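Local coordinates for Cwp19 (PDB 5OQ3), which carries a TIM-barrel glycoside hydrolase domain, the part described here, and probably hydrolyses cell-wall material, with an amidase activity less firmly assigned to the whole protein, at residues Y81-N86 with D173-V178; Q72-S77 with R127-E133; R168-V172 with T224-V229. All blocks are in the same frame, centred on the assembly; numbering follows the deposited sequence.

Interaction 1 of 3, residues Y81-N86 with D173-V178; sequences YKSNIN and DSIAEV. With EDO (1,2-ethanediol), chain C.
S83 OG is gripped from several directions. S83 OG donates to E177 OE1 at 2.6 Å, while the backbone N of N86 gives S83 OG a hydrogen at 2.9 Å. The N of I85 adds a second at 3.0 Å to S83 OG, so an ST turn and an ST motif share one oxygen. E177 arrives from the C-terminal half of helix 165-181 as a straight arm, its CG anti to the backbone N (chi1 179°) and the chain extended beyond it. This places the carboxylate against the loop, where E177 OE2 accepts from N84 N at 2.9 Å in a nearly straight bond (173°). Both oxygens use their syn lone pairs, so the loop fills the inner side of the carboxylate with one hydroxyl and one amide.

Beside this pair, Y81 turns its ring edge to OE1, the ring and carboxylate planes standing 85° apart, while V178 CG2 lies over one ring face as a CH-pi contact, 3.4 Å from Y81 CZ. Y81 OH donates to a water 2.6 Å away. That water also accepts from N86 ND2 and donates to S174 O and E177 OE1. In the N86 amide plane, ND2 also reaches S174 OG, at 2.9 Å; the other end of the amide, OD1, is taken by Y170 OH. I85 rests CG2 against S174 OG and CD1 against D173 O and E177 OE1. An ethanediol, probably from the crystallisation liquor and less surely placed at its other end, donates through O1 to Y81 O.

With two protein donors and a water directed at its carboxylate, E177 is probably ionised, and its charge would polarise the S83 hydroxyl that holds the loop turn together.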
ATOM      1  N   TYR A  81     -13.762   9.351  -2.632  1.00 11.79           N
ATOM      2  CA  TYR A  81     -14.115  10.443  -1.723  1.00 12.21           C
ATOM      3  C   TYR A  81     -14.334  11.676  -2.595  1.00 13.06           C
ATOM      4  O   TYR A  81     -13.853  11.722  -3.740  1.00 13.74           O
ATOM      5  CB  TYR A  81     -13.022  10.734  -0.701  1.00 12.07           C
ATOM      6  CG  TYR A  81     -11.625  10.957  -1.275  1.00 11.43           C
ATOM      7  CD1 TYR A  81     -10.773   9.888  -1.544  1.00 11.64           C
ATOM      8  CD2 TYR A  81     -11.160  12.230  -1.579  1.00 12.14           C
ATOM      9  CE1 TYR A  81      -9.503  10.091  -2.057  1.00 11.00           C
ATOM     10  CE2 TYR A  81      -9.901  12.443  -2.094  1.00 11.95           C
ATOM     11  CZ  TYR A  81      -9.078  11.375  -2.349  1.00 10.44           C
ATOM     12  OH  TYR A  81      -7.813  11.582  -2.861  1.00 13.14           O
ATOM     13  N   LYS A  82     -15.013  12.665  -2.036  1.00 14.21           N
ATOM     14  CA  LYS A  82     -15.265  13.939  -2.692  1.00 15.05           C
ATOM     15  C   LYS A  82     -13.957  14.736  -2.729  1.00 15.55           C
ATOM     16  O   LYS A  82     -13.298  14.943  -1.697  1.00 16.09           O
ATOM     17  CB  LYS A  82     -16.348  14.697  -1.954  1.00 17.59           C
ATOM     18  CG  LYS A  82     -16.801  15.952  -2.653  1.00 21.66           C
ATOM     19  CD  LYS A  82     -18.122  16.424  -2.056  1.00 26.43           C
ATOM     20  CE  LYS A  82     -18.700  17.564  -2.856  1.00 28.46           C
ATOM     21  NZ  LYS A  82     -19.756  18.177  -1.996  1.00 29.82           N
ATOM     22  N   SER A  83     -13.564  15.166  -3.928  1.00 14.03           N
ATOM     23  CA  SER A  83     -12.258  15.787  -4.175  1.00 15.38           C
ATOM     24  C   SER A  83     -12.425  16.937  -5.166  1.00 17.15           C
ATOM     25  O   SER A  83     -13.225  16.838  -6.091  1.00 18.49           O
ATOM     26  CB  SER A  83     -11.305  14.762  -4.781  1.00 14.73           C
ATOM     27  OG  SER A  83     -10.032  15.323  -5.035  1.00 15.18           O
ATOM     28  N   ASN A  84     -11.623  17.978  -4.991  1.00 17.22           N
ATOM     29  CA  ASN A  84     -11.485  19.062  -5.957  1.00 20.41           C
ATOM     30  C   ASN A  84     -10.188  18.888  -6.798  1.00 18.92           C
ATOM     31  O   ASN A  84      -9.782  19.794  -7.510  1.00 24.49           O
ATOM     32  CB  ASN A  84     -11.462  20.422  -5.216  1.00 25.50           C
ATOM     33  CG  ASN A  84     -12.775  20.757  -4.527  1.00 32.43           C
ATOM     34  OD1 ASN A  84     -13.863  20.392  -4.998  1.00 42.28           O
ATOM     35  ND2 ASN A  84     -12.688  21.502  -3.426  1.00 42.43           N
ATOM     36  N   ILE A  85      -9.533  17.729  -6.689  1.00 16.80           N
ATOM     37  CA  ILE A  85      -8.247  17.449  -7.358  1.00 17.69           C
ATOM     38  C   ILE A  85      -8.349  16.205  -8.266  1.00 16.37           C
ATOM     39  O   ILE A  85      -7.879  16.220  -9.404  1.00 19.22           O
ATOM     40  CB  ILE A  85      -7.112  17.230  -6.311  1.00 16.96           C
ATOM     41  CG1 ILE A  85      -7.003  18.430  -5.347  1.00 17.84           C
ATOM     42  CG2 ILE A  85      -5.770  16.957  -7.007  1.00 17.47           C
ATOM     43  CD1 ILE A  85      -6.103  18.158  -4.155  1.00 20.47           C
ATOM     44  N   ASN A  86      -8.902  15.113  -7.748  1.00 14.05           N
ATOM     45  CA  ASN A  86      -8.850  13.818  -8.395  1.00 14.23           C
ATOM     46  C   ASN A  86     -10.249  13.344  -8.711  1.00 14.16           C
ATOM     47  O   ASN A  86     -11.197  13.666  -8.008  1.00 16.10           O
ATOM     48  CB  ASN A  86      -8.113  12.813  -7.481  1.00 12.66           C
ATOM     49  CG  ASN A  86      -6.646  13.132  -7.383  1.00 13.02           C
ATOM     50  OD1 ASN A  86      -5.933  12.986  -8.348  1.00 15.65           O
ATOM     51  ND2 ASN A  86      -6.211  13.616  -6.221  1.00 13.34           N
ATOM     52  N   ASP A 173      -0.353  17.231  -2.143  1.00  8.65           N
ATOM     53  CA  ASP A 173      -1.594  17.973  -2.031  1.00  9.84           C
ATOM     54  C   ASP A 173      -2.812  17.064  -2.070  1.00  9.83           C
ATOM     55  O   ASP A 173      -3.814  17.338  -1.429  1.00 11.94           O
ATOM     56  CB  ASP A 173      -1.656  19.029  -3.163  1.00 11.15           C
ATOM     57  CG  ASP A 173      -0.637  20.169  -2.991  1.00 13.94           C
ATOM     58  OD1 ASP A 173      -0.047  20.323  -1.875  1.00 15.51           O
ATOM     59  OD2 ASP A 173      -0.391  20.906  -3.990  1.00 17.56           O
ATOM     60  N   SER A 174      -2.730  15.993  -2.861  1.00 10.05           N
ATOM     61  CA  SER A 174      -3.831  15.031  -2.952  1.00 10.49           C
ATOM     62  C   SER A 174      -4.061  14.331  -1.597  1.00 10.02           C
ATOM     63  O   SER A 174      -5.208  14.177  -1.165  1.00 12.37           O
ATOM     64  CB  SER A 174      -3.520  13.979  -4.017  1.00 12.26           C
ATOM     65  OG  SER A 174      -3.527  14.461  -5.359  1.00 12.78           O
ATOM     66  N   ILE A 175      -2.979  13.979  -0.928  1.00  8.62           N
ATOM     67  CA  ILE A 175      -3.106  13.391   0.394  0.52  7.47           C
ATOM     68  C   ILE A 175      -3.548  14.393   1.451  1.00  8.35           C
ATOM     69  O   ILE A 175      -4.401  14.074   2.300  1.00  8.41           O
ATOM     70  CB  ILE A 175      -1.798  12.694   0.738  0.52  9.57           C
ATOM     71  CG1 ILE A 175      -1.670  11.526  -0.239  0.52  8.73           C
ATOM     72  CG2 ILE A 175      -1.814  12.228   2.184  0.52  9.66           C
ATOM     73  CD1 ILE A 175      -0.267  11.054  -0.332  0.52 10.05           C
ATOM     74  N   ALA A 176      -3.016  15.610   1.350  1.00  7.73           N
ATOM     75  CA  ALA A 176      -3.345  16.652   2.333  1.00  8.28           C
ATOM     76  C   ALA A 176      -4.847  16.936   2.337  1.00  8.82           C
ATOM     77  O   ALA A 176      -5.399  17.237   3.397  1.00  9.50           O
ATOM     78  CB  ALA A 176      -2.574  17.895   2.074  1.00  9.55           C
ATOM     79  N   GLU A 177      -5.478  16.872   1.163  1.00  9.08           N
ATOM     80  CA  GLU A 177      -6.923  17.107   1.090  1.00 10.44           C
ATOM     81  C   GLU A 177      -7.682  16.103   1.978  1.00  9.30           C
ATOM     82  O   GLU A 177      -8.629  16.435   2.685  1.00 10.82           O
ATOM     83  CB  GLU A 177      -7.409  16.982  -0.372  1.00 13.28           C
ATOM     84  CG  GLU A 177      -8.903  17.189  -0.608  1.00 15.06           C
ATOM     85  CD  GLU A 177      -9.296  17.013  -2.068  1.00 16.02           C
ATOM     86  OE1 GLU A 177      -8.962  15.968  -2.709  1.00 16.14           O
ATOM     87  OE2 GLU A 177      -9.977  17.895  -2.579  1.00 18.39           O
ATOM     88  N   VAL A 178      -7.259  14.853   1.888  1.00  8.30           N
ATOM     89  CA  VAL A 178      -7.910  13.799   2.648  1.00  8.20           C
ATOM     90  C   VAL A 178      -7.624  13.954   4.160  1.00  6.96           C
ATOM     91  O   VAL A 178      -8.533  13.835   4.981  1.00  7.69           O
ATOM     92  CB  VAL A 178      -7.481  12.431   2.156  1.00  8.31           C
ATOM     93  CG1 VAL A 178      -8.043  11.322   3.030  1.00  9.35           C
ATOM     94  CG2 VAL A 178      -7.902  12.226   0.723  1.00  9.72           C
TER
HETATM   95  C1  EDO C 502     -14.113  13.336  -7.066  1.00 23.85           C
HETATM   96  O1  EDO C 502     -13.772  12.182  -6.351  1.00 17.11           O
HETATM   97  C2  EDO C 502     -15.071  14.124  -6.297  1.00 18.55           C
HETATM   98  O2  EDO C 502     -14.635  15.436  -6.063  1.00 38.27           O
HETATM   99  O   HOH W   1      -7.074  14.057  -3.188  1.00 13.96           O

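Interaction 2 of 3, residues Q72-S77 with R127-E133; sequences QVRPKS and RITMADE
K76 NZ forms a salt bridge with E133 OE1 at 2.9 Å, and adds a weak bond to OE2 of the same carboxylate. The lysine reaches it fully extended; on the way K76 CG passes 3.3 Å from I128 O, and its CE lies beside M130 CG. Nearer the backbone of K76, where R127 CD lies by K76 CA, R127 NH1 donates to P75 O at 2.8 Å, close to the guanidinium plane, which the bend at chi3 (-70°) brings edge-on to the carbonyl. These residues belong to the loops that follow strands 68-74 and 118-123, neighbours in the TIM barrel, at the C-terminal strand ends where active sites of this fold are found. Further out, the E133 carboxylate is itself held: E133 OE1 also accepts from M130 N at 2.9 Å, in a bond of 171° inside the type II turn M130-E133. M130 N comes from above the carboxylate plane, K76 NZ close to it on the syn side and from the other face. M130 CE sits over one face of the R127 guanidinium, near the rim. Waters link K76 O to I128 O and S77 N to R127 O. K76 NZ also pairs with E90, and S77 OG with Y160 OH.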
ATOM      1  N   GLN A  72      -8.267   1.219   0.330  1.00  9.11           N
ATOM      2  CA  GLN A  72      -7.670   1.833  -0.866  1.00  9.66           C
ATOM      3  C   GLN A  72      -8.580   2.906  -1.425  1.00 11.66           C
ATOM      4  O   GLN A  72      -9.500   2.630  -2.163  1.00 12.67           O
ATOM      5  CB  GLN A  72      -7.399   0.719  -1.887  1.00 11.27           C
ATOM      6  CG  GLN A  72      -6.501   1.095  -3.044  1.00 12.10           C
ATOM      7  CD  GLN A  72      -6.193  -0.081  -3.918  1.00 12.48           C
ATOM      8  OE1 GLN A  72      -7.023  -0.994  -4.037  1.00 13.46           O
ATOM      9  NE2 GLN A  72      -5.025  -0.059  -4.577  1.00 14.30           N
ATOM     10  N   VAL A  73      -8.288   4.153  -1.034  1.00  8.92           N
ATOM     11  CA  VAL A  73      -9.063   5.307  -1.432  1.00 10.53           C
ATOM     12  C   VAL A  73      -8.619   5.912  -2.769  1.00  9.65           C
ATOM     13  O   VAL A  73      -9.345   6.696  -3.354  1.00 10.58           O
ATOM     14  CB  VAL A  73      -9.110   6.388  -0.340  1.00 11.43           C
ATOM     15  CG1 VAL A  73      -9.717   5.844   0.960  1.00 12.68           C
ATOM     16  CG2 VAL A  73      -7.774   7.059  -0.070  1.00 10.75           C
ATOM     17  N   ARG A  74      -7.392   5.570  -3.188  1.00 10.23           N
ATOM     18  CA  ARG A  74      -6.817   5.987  -4.500  1.00 10.68           C
ATOM     19  C   ARG A  74      -6.207   4.767  -5.166  1.00 11.16           C
ATOM     20  O   ARG A  74      -4.990   4.581  -5.134  1.00 11.48           O
ATOM     21  CB  ARG A  74      -5.754   7.056  -4.300  1.00 10.83           C
ATOM     22  CG  ARG A  74      -5.063   7.557  -5.565  1.00 10.50           C
ATOM     23  CD  ARG A  74      -3.893   8.434  -5.193  1.00 10.33           C
ATOM     24  NE  ARG A  74      -3.070   8.811  -6.321  1.00 11.52           N
ATOM     25  CZ  ARG A  74      -3.199   9.918  -7.040  1.00 12.62           C
ATOM     26  NH1 ARG A  74      -4.175  10.760  -6.814  1.00 13.25           N
ATOM     27  NH2 ARG A  74      -2.287  10.190  -7.995  1.00 12.96           N
ATOM     28  N   PRO A  75      -7.058   3.940  -5.801  1.00 11.73           N
ATOM     29  CA  PRO A  75      -6.522   2.795  -6.510  1.00 12.44           C
ATOM     30  C   PRO A  75      -5.896   3.108  -7.846  1.00 12.55           C
ATOM     31  O   PRO A  75      -5.027   2.346  -8.287  1.00 16.01           O
ATOM     32  CB  PRO A  75      -7.744   1.913  -6.721  1.00 13.66           C
ATOM     33  CG  PRO A  75      -8.903   2.834  -6.731  1.00 12.61           C
ATOM     34  CD  PRO A  75      -8.528   3.858  -5.695  1.00 11.41           C
ATOM     35  N   LYS A  76      -6.279   4.225  -8.474  1.00 12.75           N
ATOM     36  CA  LYS A  76      -5.908   4.476  -9.879  1.00 12.99           C
ATOM     37  C   LYS A  76      -6.050   5.964 -10.216  1.00 13.67           C
ATOM     38  O   LYS A  76      -6.926   6.365 -10.994  1.00 15.10           O
ATOM     39  CB  LYS A  76      -6.756   3.597 -10.786  1.00 16.24           C
ATOM     40  CG  LYS A  76      -6.361   3.623 -12.239  1.00 17.49           C
ATOM     41  CD  LYS A  76      -7.382   2.838 -13.039  1.00 23.46           C
ATOM     42  CE  LYS A  76      -7.297   3.222 -14.490  1.00 29.97           C
ATOM     43  NZ  LYS A  76      -8.533   2.849 -15.204  1.00 32.74           N
ATOM     44  N   SER A  77      -5.180   6.774  -9.595  1.00 12.14           N
ATOM     45  CA  SER A  77      -5.194   8.261  -9.745  1.00 12.45           C
ATOM     46  C   SER A  77      -6.621   8.840  -9.656  1.00 12.19           C
ATOM     47  O   SER A  77      -6.996   9.734 -10.414  1.00 13.15           O
ATOM     48  CB  SER A  77      -4.537   8.713 -11.061  1.00 13.37           C
ATOM     49  OG  SER A  77      -4.487  10.133 -11.126  1.00 13.48           O
ATOM     50  N   ARG A 127       0.405   5.477 -10.171  1.00  9.20           N
ATOM     51  CA  ARG A 127      -0.346   4.818 -11.224  1.00 11.96           C
ATOM     52  C   ARG A 127      -1.309   5.791 -11.852  1.00 13.04           C
ATOM     53  O   ARG A 127      -1.991   6.556 -11.154  1.00 14.92           O
ATOM     54  CB  ARG A 127      -1.119   3.640 -10.617  1.00 13.58           C
ATOM     55  CG  ARG A 127      -2.215   3.019 -11.509  1.00 15.04           C
ATOM     56  CD  ARG A 127      -3.008   1.968 -10.745  1.00 16.87           C
ATOM     57  NE  ARG A 127      -2.204   0.783 -10.486  1.00 17.93           N
ATOM     58  CZ  ARG A 127      -2.424  -0.089  -9.501  1.00 18.13           C
ATOM     59  NH1 ARG A 127      -3.464   0.042  -8.685  1.00 17.02           N
ATOM     60  NH2 ARG A 127      -1.610  -1.132  -9.350  1.00 19.31           N
ATOM     61  N   ILE A 128      -1.436   5.696 -13.173  1.00 11.25           N
ATOM     62  CA  ILE A 128      -2.493   6.401 -13.922  1.00 12.39           C
ATOM     63  C   ILE A 128      -3.403   5.399 -14.641  1.00 12.81           C
ATOM     64  O   ILE A 128      -4.580   5.430 -14.421  1.00 15.11           O
ATOM     65  CB  ILE A 128      -1.960   7.449 -14.937  1.00 12.24           C
ATOM     66  CG1 ILE A 128      -1.027   8.464 -14.271  1.00 13.18           C
ATOM     67  CG2 ILE A 128      -3.141   8.146 -15.608  1.00 14.77           C
ATOM     68  CD1 ILE A 128      -0.226   9.278 -15.253  1.00 14.08           C
ATOM     69  N   THR A 129      -2.855   4.542 -15.497  1.00 13.67           N
ATOM     70  CA  THR A 129      -3.683   3.611 -16.262  1.00 15.85           C
ATOM     71  C   THR A 129      -3.350   2.167 -16.000  1.00 16.06           C
ATOM     72  O   THR A 129      -2.277   1.862 -15.493  1.00 17.79           O
ATOM     73  CB  THR A 129      -3.536   3.837 -17.782  1.00 15.03           C
ATOM     74  OG1 THR A 129      -2.194   3.569 -18.179  1.00 17.28           O
ATOM     75  CG2 THR A 129      -3.924   5.239 -18.167  1.00 17.82           C
ATOM     76  N   MET A 130      -4.268   1.296 -16.427  1.00 18.47           N
ATOM     77  CA  MET A 130      -4.043  -0.138 -16.527  1.00 22.07           C
ATOM     78  C   MET A 130      -3.681  -0.472 -17.966  1.00 22.26           C
ATOM     79  O   MET A 130      -3.740   0.380 -18.857  1.00 23.05           O
ATOM     80  CB  MET A 130      -5.286  -0.944 -16.124  1.00 26.29           C
ATOM     81  CG  MET A 130      -5.924  -0.557 -14.816  1.00 32.98           C
ATOM     82  SD  MET A 130      -4.739  -0.356 -13.499  1.00 39.00           S
ATOM     83  CE  MET A 130      -5.644  -0.954 -12.107  1.00 31.66           C
ATOM     84  N   ALA A 131      -3.294  -1.723 -18.188  1.00 23.25           N
ATOM     85  CA  ALA A 131      -2.744  -2.131 -19.468  1.00 24.41           C
ATOM     86  C   ALA A 131      -3.631  -1.714 -20.631  1.00 28.37           C
ATOM     87  O   ALA A 131      -4.843  -1.951 -20.621  1.00 31.36           O
ATOM     88  CB  ALA A 131      -2.572  -3.647 -19.507  1.00 28.57           C
ATOM     89  N   ASP A 132      -3.010  -1.108 -21.638  1.00 30.22           N
ATOM     90  CA  ASP A 132      -3.658  -0.825 -22.932  1.00 30.97           C
ATOM     91  C   ASP A 132      -4.772   0.227 -22.896  1.00 29.43           C
ATOM     92  O   ASP A 132      -5.463   0.431 -23.888  1.00 36.65           O
ATOM     93  CB  ASP A 132      -4.157  -2.133 -23.577  1.00 33.97           C
ATOM     94  CG  ASP A 132      -3.045  -3.153 -23.743  1.00 40.87           C
ATOM     95  OD1 ASP A 132      -1.990  -2.782 -24.281  1.00 40.87           O
ATOM     96  OD2 ASP A 132      -3.217  -4.321 -23.338  1.00 49.17           O
ATOM     97  N   GLU A 133      -4.909   0.934 -21.778  1.00 26.30           N
ATOM     98  CA  GLU A 133      -5.962   1.951 -21.668  1.00 28.79           C
ATOM     99  C   GLU A 133      -5.424   3.211 -22.304  1.00 30.93           C
ATOM    100  O   GLU A 133      -4.262   3.544 -22.139  1.00 30.37           O
ATOM    101  CB  GLU A 133      -6.211   2.233 -20.186  1.00 28.00           C
ATOM    102  CG  GLU A 133      -7.191   1.236 -19.627  1.00 29.30           C
ATOM    103  CD  GLU A 133      -7.491   1.431 -18.161  1.00 31.33           C
ATOM    104  OE1 GLU A 133      -6.827   2.263 -17.494  1.00 26.73           O
ATOM    105  OE2 GLU A 133      -8.452   0.777 -17.699  1.00 38.79           O
TER
HETATM  106  O   HOH W   2      -3.317  -2.315  -6.459  1.00 18.39           O
HETATM  107  O   HOH W   3      -6.735   7.359 -13.485  1.00 26.87           O
HETATM  108  O   HOH W   4      -2.778   6.033  -8.578  1.00 20.22           O

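Interaction 3 of 3, residues R168-V172 with T224-V229; sequences RKYIV and TLLRDV
Apolar contacts make up most of the join between R168-V172 and T224-V229. L225 is the main intruder: its CD1 reaches across to I171 CG2 at 3.8 Å, and the two side chains meet at about a right angle. L225 CD1 also lies 3.9 Å from R168 O and comes near V172 CG2. L225 takes this place because its CG is anti to the backbone N (chi1 176°), which carries CD1 toward the facing helix although the side chain does not start out in that direction. One turn further along, V172 CG2 packs at 3.8 Å both on V229 CG2 and on D228 CB, the two valines sliding past each other in opposite directions.

A second kind of contact involves the arginine. R168 lays its chain against the other helix, with NE 3.7 Å from T224 CG2 and T224 CB over one face of the guanidinium; T224 was modelled in two conformers, so this detail holds for one of them. The polar ends look elsewhere: R168 NH2 is hydrogen-bonded to P162 O, and T224 OG1 to E220 O in its own helix.

Charge plays a lesser part. R227 grips D228 OD1 side-on with NE and NH2, NE at 2.9 Å, inside one helix. D228 OD2 stays 5.2 Å from R168 NE, too far for a contact, though the opposite charges may attract weakly.

The short segment axes come within 9.6 Å of each other, with N-to-C directions 37° apart. Helices 165-181 and 214-236 lead into adjacent strands, 186-189 and 241-244, and V229 also touches F189 and F242 on the barrel strands. Neighbouring helices running in the same general sense, inclined to each other and laid over consecutive parallel strands, are the outer layer of a TIM barrel.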
ATOM      1  N   ARG A 168       5.471  15.493  -7.289  1.00  7.24           N
ATOM      2  CA  ARG A 168       5.532  15.253  -5.860  1.00  7.81           C
ATOM      3  C   ARG A 168       4.573  16.185  -5.107  1.00  8.10           C
ATOM      4  O   ARG A 168       3.863  15.758  -4.206  1.00  8.07           O
ATOM      5  CB  ARG A 168       6.974  15.341  -5.346  1.00  7.81           C
ATOM      6  CG  ARG A 168       7.857  14.224  -5.921  1.00  9.03           C
ATOM      7  CD  ARG A 168       9.249  14.199  -5.348  1.00  9.70           C
ATOM      8  NE  ARG A 168      10.043  15.361  -5.622  1.00  9.84           N
ATOM      9  CZ  ARG A 168      10.988  15.441  -6.519  1.00  9.06           C
ATOM     10  NH1 ARG A 168      11.716  16.525  -6.571  1.00 12.62           N
ATOM     11  NH2 ARG A 168      11.165  14.496  -7.419  1.00 11.02           N
ATOM     12  N   LYS A 169       4.570  17.457  -5.488  1.00  8.07           N
ATOM     13  CA  LYS A 169       3.663  18.407  -4.859  1.00  8.88           C
ATOM     14  C   LYS A 169       2.218  18.005  -5.056  1.00  7.95           C
ATOM     15  O   LYS A 169       1.404  18.142  -4.129  1.00  9.09           O
ATOM     16  CB  LYS A 169       3.936  19.833  -5.355  1.00 10.53           C
ATOM     17  CG  LYS A 169       2.946  20.828  -4.839  1.00 11.05           C
ATOM     18  CD  LYS A 169       3.279  22.242  -5.243  1.00 15.06           C
ATOM     19  CE  LYS A 169       2.071  23.143  -5.300  1.00 18.57           C
ATOM     20  NZ  LYS A 169       1.364  23.230  -4.004  1.00 20.69           N
ATOM     21  N   TYR A 170       1.870  17.576  -6.274  1.00  8.24           N
ATOM     22  CA  TYR A 170       0.494  17.153  -6.531  1.00  8.40           C
ATOM     23  C   TYR A 170       0.097  15.948  -5.656  1.00  8.00           C
ATOM     24  O   TYR A 170      -1.017  15.894  -5.156  1.00  8.86           O
ATOM     25  CB  TYR A 170       0.340  16.828  -8.031  1.00 10.05           C
ATOM     26  CG  TYR A 170      -0.672  15.750  -8.380  1.00 10.34           C
ATOM     27  CD1 TYR A 170      -2.028  15.965  -8.248  1.00 11.23           C
ATOM     28  CD2 TYR A 170      -0.263  14.495  -8.826  1.00 11.73           C
ATOM     29  CE1 TYR A 170      -2.965  14.984  -8.553  1.00 11.96           C
ATOM     30  CE2 TYR A 170      -1.172  13.498  -9.143  1.00 12.41           C
ATOM     31  CZ  TYR A 170      -2.518  13.740  -8.986  1.00 11.99           C
ATOM     32  OH  TYR A 170      -3.424  12.734  -9.247  1.00 13.86           O
ATOM     33  N   ILE A 171       0.985  14.983  -5.523  1.00  7.82           N
ATOM     34  CA  ILE A 171       0.698  13.844  -4.644  1.00  8.68           C
ATOM     35  C   ILE A 171       0.549  14.289  -3.189  1.00  8.73           C
ATOM     36  O   ILE A 171      -0.425  13.910  -2.513  1.00  8.68           O
ATOM     37  CB  ILE A 171       1.697  12.724  -4.846  1.00  8.85           C
ATOM     38  CG1 ILE A 171       1.591  12.156  -6.265  1.00 10.61           C
ATOM     39  CG2 ILE A 171       1.500  11.621  -3.796  1.00  9.80           C
ATOM     40  CD1 ILE A 171       2.805  11.370  -6.695  1.00 11.44           C
ATOM     41  N   VAL A 172       1.472  15.133  -2.728  1.00  7.60           N
ATOM     42  CA  VAL A 172       1.347  15.685  -1.377  1.00  7.80           C
ATOM     43  C   VAL A 172      -0.004  16.381  -1.179  1.00  8.96           C
ATOM     44  O   VAL A 172      -0.685  16.183  -0.175  1.00  8.54           O
ATOM     45  CB  VAL A 172       2.499  16.618  -1.060  1.00  7.94           C
ATOM     46  CG1 VAL A 172       2.293  17.397   0.220  1.00  8.31           C
ATOM     47  CG2 VAL A 172       3.809  15.819  -0.997  1.00  8.55           C
ATOM     48  N   THR A 224      12.116  11.503  -1.277  1.00  6.39           N
ATOM     49  CA  THR A 224      11.647  12.878  -1.155  0.60  6.64           C
ATOM     50  C   THR A 224      10.146  12.941  -1.059  1.00  5.84           C
ATOM     51  O   THR A 224       9.581  13.751  -0.338  1.00  6.89           O
ATOM     52  CB  THR A 224      12.107  13.703  -2.398  0.60  7.35           C
ATOM     53  OG1 THR A 224      13.533  13.747  -2.440  0.60  9.57           O
ATOM     54  CG2 THR A 224      11.688  15.112  -2.315  0.60  7.70           C
ATOM     55  N   LEU A 225       9.467  12.143  -1.869  1.00  6.58           N
ATOM     56  CA  LEU A 225       8.012  12.078  -1.816  1.00  6.56           C
ATOM     57  C   LEU A 225       7.555  11.630  -0.433  1.00  5.77           C
ATOM     58  O   LEU A 225       6.713  12.268   0.199  1.00  5.82           O
ATOM     59  CB  LEU A 225       7.432  11.139  -2.880  1.00  7.73           C
ATOM     60  CG  LEU A 225       5.916  10.991  -2.753  1.00  7.95           C
ATOM     61  CD1 LEU A 225       5.168  12.298  -2.974  1.00  9.14           C
ATOM     62  CD2 LEU A 225       5.458   9.914  -3.713  1.00  9.71           C
ATOM     63  N   LEU A 226       8.115  10.529   0.050  1.00  6.22           N
ATOM     64  CA  LEU A 226       7.756  10.054   1.382  1.00  6.48           C
ATOM     65  C   LEU A 226       7.988  11.084   2.458  1.00  5.51           C
ATOM     66  O   LEU A 226       7.111  11.335   3.303  1.00  5.70           O
ATOM     67  CB  LEU A 226       8.437   8.722   1.717  1.00  6.77           C
ATOM     68  CG  LEU A 226       8.217   7.557   0.757  1.00  8.94           C
ATOM     69  CD1 LEU A 226       8.911   6.302   1.280  1.00  8.71           C
ATOM     70  CD2 LEU A 226       6.833   7.245   0.383  1.00 11.73           C
ATOM     71  N   ARG A 227       9.169  11.681   2.444  1.00  5.44           N
ATOM     72  CA  ARG A 227       9.496  12.754   3.377  1.00  6.01           C
ATOM     73  C   ARG A 227       8.464  13.852   3.356  1.00  5.72           C
ATOM     74  O   ARG A 227       8.014  14.332   4.403  1.00  6.05           O
ATOM     75  CB  ARG A 227      10.880  13.305   3.030  1.00  6.07           C
ATOM     76  CG  ARG A 227      11.370  14.405   3.931  1.00  6.77           C
ATOM     77  CD  ARG A 227      12.548  15.142   3.294  1.00  9.11           C
ATOM     78  NE  ARG A 227      12.069  15.928   2.148  1.00  9.43           N
ATOM     79  CZ  ARG A 227      12.849  16.584   1.296  1.00  8.61           C
ATOM     80  NH1 ARG A 227      14.185  16.486   1.405  1.00  9.24           N
ATOM     81  NH2 ARG A 227      12.313  17.341   0.327  1.00 10.55           N
ATOM     82  N   ASP A 228       8.127  14.307   2.165  1.00  5.71           N
ATOM     83  CA  ASP A 228       7.252  15.475   2.019  1.00  6.05           C
ATOM     84  C   ASP A 228       5.805  15.149   2.383  1.00  6.01           C
ATOM     85  O   ASP A 228       5.110  15.959   2.949  1.00  7.13           O
ATOM     86  CB  ASP A 228       7.311  16.003   0.577  1.00  7.09           C
ATOM     87  CG  ASP A 228       8.633  16.753   0.248  1.00  8.26           C
ATOM     88  OD1 ASP A 228       9.486  16.937   1.161  1.00  9.22           O
ATOM     89  OD2 ASP A 228       8.717  17.158  -0.930  1.00 10.22           O
ATOM     90  N   VAL A 229       5.347  13.930   2.128  1.00  5.58           N
ATOM     91  CA  VAL A 229       4.022  13.482   2.538  1.00  5.82           C
ATOM     92  C   VAL A 229       3.978  13.415   4.070  1.00  5.87           C
ATOM     93  O   VAL A 229       3.042  13.940   4.692  1.00  6.30           O
ATOM     94  CB  VAL A 229       3.686  12.100   1.904  1.00  7.11           C
ATOM     95  CG1 VAL A 229       2.418  11.497   2.551  1.00  8.25           C
ATOM     96  CG2 VAL A 229       3.452  12.263   0.402  1.00  7.20           C
TER

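In the fold
Along the chain, residues 72-77 come first, on strand 68-74 and the start of the loop beyond it. Interaction 2 closes a loop of 49 residues from there to 127-133, joining the end of one barrel strand and its loop to the loop after the next strand. Interaction 1 starts inside that loop, at 81-86, but ends beyond it on helix 165-181, so the two cross. Interaction 3 opens at 168-172 on the same helix, before interaction 1 has closed, and runs to helix 214-236; these cross too, whereas interactions 2 and 3 follow in series. The hydroxyl of Y170 joins all three sets of segments, bonding to N86 OD1 and R74 NH2. Loop meets loop in interaction 2, loop meets helix in interaction 1 and helix meets helix in interaction 3.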